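Local atomic coordinates of MGS-M5 (Unidentified, PDB entry 4Q3N), a protein that probably catalyses the NAD-dependent interconversion of L-lactate and pyruvate, as a lactate dehydrogenase built on a Rossmann fold. Residues 161-170 with 184-192. Sequence-based numbering, arbitrary orientation.
Sequences IHIDSRNVHA and WSNANVGAK. With ACT (acetate ion), chain E.
In the C-terminal domain of this lactate dehydrogenase, Val-168 and His-169 pair with Val-189 and Asn-188 in a small antiparallel sheet at a subunit interface. His-169 and Asn-188 form the hydrogen-bonded pair: His-169 N gives to Asn-188 O at 2.7 Å, and Asn-188 N returns a bond to His-169 O at 2.9 Å. Gly-190 N adds a third rung to Asn-167 O (2.8 Å). Gly-190 occupies the second position of a type II' turn from Val-189 to Lys-192, a corner whose positive phi (72°) and strongly negative psi favour glycine.

On the face bearing the two valines, Val-189 supplies the apolar contacts. Its CG2 meets the CD1 tip of Ile-161 end-on at 3.7 Å, while its CG1 touches CG2 of Ile-163. Beta-branched Val-189 suits a strand, and the isoleucines offer it methyl groups from the helix end and the following loop; Val-197 of helix 194-200 extends this apolar layer.

The other face is polar. The His-169 imidazole and Asn-188 amide planes stand 56° apart, with ND2 of Asn-188 at the ring edge, 3.4 Å from His-169 CD2. With CG between backbone N and carbonyl carbon (chi1 42°), the short amide reaches back to the turn, where ND2 donates a bent bond to Gly-190 O at 2.8 Å, from above the carbonyl plane. That oxygen also lies 3.1 Å from CD2 of His-169, near the ring plane.

The flat His-169 ring can stack on His-169 of the second subunit. Backbone bonds thus set the register and Val-189 packs against the two isoleucines, while the amide-to-turn bond probably limits rotation of the Asn-188 amide beside an imidazole that stacks across the subunit interface.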
loop_
_atom_site.group_PDB
_atom_site.type_symbol
_atom_site.label_atom_id
_atom_site.label_comp_id
_atom_site.label_asym_id
_atom_site.label_seq_id
_atom_site.Cartn_x
_atom_site.Cartn_y
_atom_site.Cartn_z
ATOM N N ILE A 161 -13.282 -9.469 22.300
ATOM C CA ILE A 161 -12.113 -9.055 23.100
ATOM C C ILE A 161 -11.499 -7.736 22.653
ATOM O O ILE A 161 -10.546 -7.253 23.284
ATOM C CB ILE A 161 -11.030 -10.145 23.078
ATOM C CG1 ILE A 161 -10.588 -10.448 21.640
ATOM C CG2 ILE A 161 -11.595 -11.458 23.683
ATOM C CD1 ILE A 161 -9.332 -11.336 21.561
ATOM N N HIS A 162 -12.062 -7.143 21.607
ATOM C CA HIS A 162 -11.638 -5.816 21.121
ATOM C C HIS A 162 -10.115 -5.797 20.852
ATOM O O HIS A 162 -9.402 -4.890 21.315
ATOM C CB HIS A 162 -12.016 -4.738 22.138
ATOM C CG HIS A 162 -13.465 -4.798 22.521
ATOM N ND1 HIS A 162 -13.889 -5.015 23.817
ATOM C CD2 HIS A 162 -14.585 -4.749 21.757
ATOM C CE1 HIS A 162 -15.216 -5.049 23.839
ATOM N NE2 HIS A 162 -15.660 -4.893 22.603
ATOM N N ILE A 163 -9.666 -6.802 20.113
ATOM C CA ILE A 163 -8.261 -6.919 19.620
ATOM C C ILE A 163 -8.333 -7.000 18.074
ATOM O O ILE A 163 -9.240 -7.653 17.536
ATOM C CB ILE A 163 -7.568 -8.210 20.181
ATOM C CG1 ILE A 163 -7.493 -8.180 21.712
ATOM C CG2 ILE A 163 -6.132 -8.475 19.495
ATOM C CD1 ILE A 163 -6.635 -7.043 22.246
ATOM N N ASP A 164 -7.446 -6.297 17.372
ATOM C CA ASP A 164 -7.263 -6.427 15.925
ATOM C C ASP A 164 -7.456 -7.897 15.508
ATOM O O ASP A 164 -6.777 -8.786 16.027
ATOM C CB ASP A 164 -5.844 -5.917 15.588
ATOM C CG ASP A 164 -5.579 -5.767 14.082
ATOM O OD1 ASP A 164 -6.264 -6.445 13.258
ATOM O OD2 ASP A 164 -4.633 -4.986 13.727
ATOM N N SER A 165 -8.408 -8.169 14.597
ATOM C CA SER A 165 -8.699 -9.551 14.181
ATOM C C SER A 165 -7.467 -10.223 13.596
ATOM O O SER A 165 -7.320 -11.467 13.598
ATOM C CB SER A 165 -9.854 -9.566 13.134
ATOM O OG SER A 165 -9.504 -8.970 11.892
ATOM N N ARG A 166 -6.553 -9.398 13.100
ATOM C CA ARG A 166 -5.323 -9.956 12.468
ATOM C C ARG A 166 -4.363 -10.485 13.546
ATOM O O ARG A 166 -3.404 -11.170 13.239
ATOM C CB ARG A 166 -4.649 -8.898 11.579
ATOM C CG ARG A 166 -5.573 -8.545 10.367
ATOM C CD ARG A 166 -5.129 -7.276 9.661
ATOM N NE ARG A 166 -4.934 -6.160 10.583
ATOM C CZ ARG A 166 -4.494 -4.974 10.203
ATOM N NH1 ARG A 166 -4.279 -4.730 8.907
ATOM N NH2 ARG A 166 -4.321 -4.032 11.107
ATOM N N ASN A 167 -4.655 -10.209 14.816
ATOM C CA ASN A 167 -3.853 -10.757 15.927
ATOM C C ASN A 167 -4.499 -12.042 16.463
ATOM O O ASN A 167 -3.995 -12.637 17.395
ATOM C CB ASN A 167 -3.769 -9.771 17.114
ATOM C CG ASN A 167 -2.544 -8.891 17.098
ATOM O OD1 ASN A 167 -1.470 -9.219 16.549
ATOM N ND2 ASN A 167 -2.697 -7.754 17.709
ATOM N N VAL A 168 -5.646 -12.434 15.896
ATOM C CA VAL A 168 -6.370 -13.603 16.377
ATOM C C VAL A 168 -5.980 -14.800 15.554
ATOM O O VAL A 168 -6.208 -14.820 14.362
ATOM C CB VAL A 168 -7.918 -13.372 16.322
ATOM C CG1 VAL A 168 -8.676 -14.674 16.730
ATOM C CG2 VAL A 168 -8.308 -12.188 17.263
ATOM N N HIS A 169 -5.343 -15.797 16.166
ATOM C CA HIS A 169 -4.767 -16.879 15.366
ATOM C C HIS A 169 -5.463 -18.182 15.705
ATOM O O HIS A 169 -5.062 -18.871 16.642
ATOM C CB HIS A 169 -3.294 -17.030 15.623
ATOM C CG HIS A 169 -2.556 -15.741 15.490
ATOM N ND1 HIS A 169 -2.588 -14.995 14.328
ATOM C CD2 HIS A 169 -1.782 -15.058 16.369
ATOM C CE1 HIS A 169 -1.835 -13.919 14.486
ATOM N NE2 HIS A 169 -1.353 -13.925 15.718
ATOM N N ALA A 170 -6.488 -18.508 14.932
ATOM C CA ALA A 170 -7.340 -19.653 15.191
ATOM C C ALA A 170 -7.893 -20.060 13.825
ATOM O O ALA A 170 -8.009 -19.184 12.949
ATOM C CB ALA A 170 -8.479 -19.272 16.158
ATOM N N TRP A 184 -10.226 -25.262 18.673
ATOM C CA TRP A 184 -9.969 -24.452 19.869
ATOM C C TRP A 184 -8.673 -24.832 20.598
ATOM O O TRP A 184 -8.178 -24.034 21.362
ATOM C CB TRP A 184 -11.141 -24.558 20.867
ATOM C CG TRP A 184 -12.461 -23.921 20.365
ATOM C CD1 TRP A 184 -13.680 -24.545 20.167
ATOM C CD2 TRP A 184 -12.669 -22.540 20.067
ATOM N NE1 TRP A 184 -14.616 -23.632 19.739
ATOM C CE2 TRP A 184 -14.033 -22.395 19.661
ATOM C CE3 TRP A 184 -11.836 -21.408 20.087
ATOM C CZ2 TRP A 184 -14.583 -21.162 19.301
ATOM C CZ3 TRP A 184 -12.372 -20.178 19.699
ATOM C CH2 TRP A 184 -13.733 -20.066 19.299
ATOM N N SER A 185 -8.169 -26.065 20.431
ATOM C CA SER A 185 -6.998 -26.506 21.202
ATOM C C SER A 185 -5.735 -25.766 20.743
ATOM O O SER A 185 -4.740 -25.705 21.488
ATOM C CB SER A 185 -6.780 -28.007 21.057
ATOM O OG SER A 185 -6.542 -28.316 19.677
ATOM N N ASN A 186 -5.754 -25.281 19.511
ATOM C CA ASN A 186 -4.612 -24.528 18.923
ATOM C C ASN A 186 -5.034 -23.125 18.517
ATOM O O ASN A 186 -4.969 -22.772 17.340
ATOM C CB ASN A 186 -4.054 -25.227 17.677
ATOM C CG ASN A 186 -3.287 -26.495 17.984
ATOM O OD1 ASN A 186 -2.066 -26.532 17.849
ATOM N ND2 ASN A 186 -3.995 -27.553 18.378
ATOM N N ALA A 187 -5.547 -22.344 19.454
ATOM C CA ALA A 187 -6.055 -21.015 19.131
ATOM C C ALA A 187 -5.378 -20.045 20.079
ATOM O O ALA A 187 -5.257 -20.356 21.251
ATOM C CB ALA A 187 -7.561 -20.945 19.267
ATOM N N ASN A 188 -4.864 -18.928 19.562
ATOM C CA ASN A 188 -4.302 -17.922 20.430
ATOM C C ASN A 188 -4.591 -16.495 19.960
ATOM O O ASN A 188 -5.096 -16.251 18.851
ATOM C CB ASN A 188 -2.799 -18.112 20.622
ATOM C CG ASN A 188 -2.086 -18.467 19.372
ATOM O OD1 ASN A 188 -1.994 -19.648 19.024
ATOM N ND2 ASN A 188 -1.519 -17.464 18.702
ATOM N N VAL A 189 -4.356 -15.561 20.866
ATOM C CA VAL A 189 -4.489 -14.150 20.531
ATOM C C VAL A 189 -3.096 -13.572 20.743
ATOM O O VAL A 189 -2.568 -13.608 21.849
ATOM C CB VAL A 189 -5.575 -13.464 21.398
ATOM C CG1 VAL A 189 -5.648 -11.955 21.083
ATOM C CG2 VAL A 189 -6.930 -14.141 21.145
ATOM N N GLY A 190 -2.455 -13.130 19.663
ATOM C CA GLY A 190 -1.064 -12.718 19.776
ATOM C C GLY A 190 -0.297 -14.020 19.964
ATOM O O GLY A 190 -0.339 -14.907 19.114
ATOM N N ALA A 191 0.336 -14.189 21.109
ATOM C CA ALA A 191 1.022 -15.457 21.367
ATOM C C ALA A 191 0.317 -16.227 22.498
ATOM O O ALA A 191 0.776 -17.265 22.932
ATOM C CB ALA A 191 2.468 -15.187 21.728
ATOM N N LYS A 192 -0.767 -15.668 22.996
ATOM C CA LYS A 192 -1.419 -16.137 24.216
ATOM C C LYS A 192 -2.536 -17.156 23.945
ATOM O O LYS A 192 -3.482 -16.838 23.244
ATOM C CB LYS A 192 -1.995 -14.923 24.950
ATOM C CG LYS A 192 -2.804 -15.217 26.198
ATOM C CD LYS A 192 -3.007 -13.958 27.063
ATOM C CE LYS A 192 -3.766 -14.298 28.358
ATOM N NZ LYS A 192 -4.141 -13.050 29.111
HETATM C C ACT E . -5.521 -10.419 26.589
HETATM O O ACT E . -5.449 -11.592 27.065
HETATM O OXT ACT E . -5.467 -9.469 27.418
HETATM C CH3 ACT E . -5.711 -10.127 25.129
#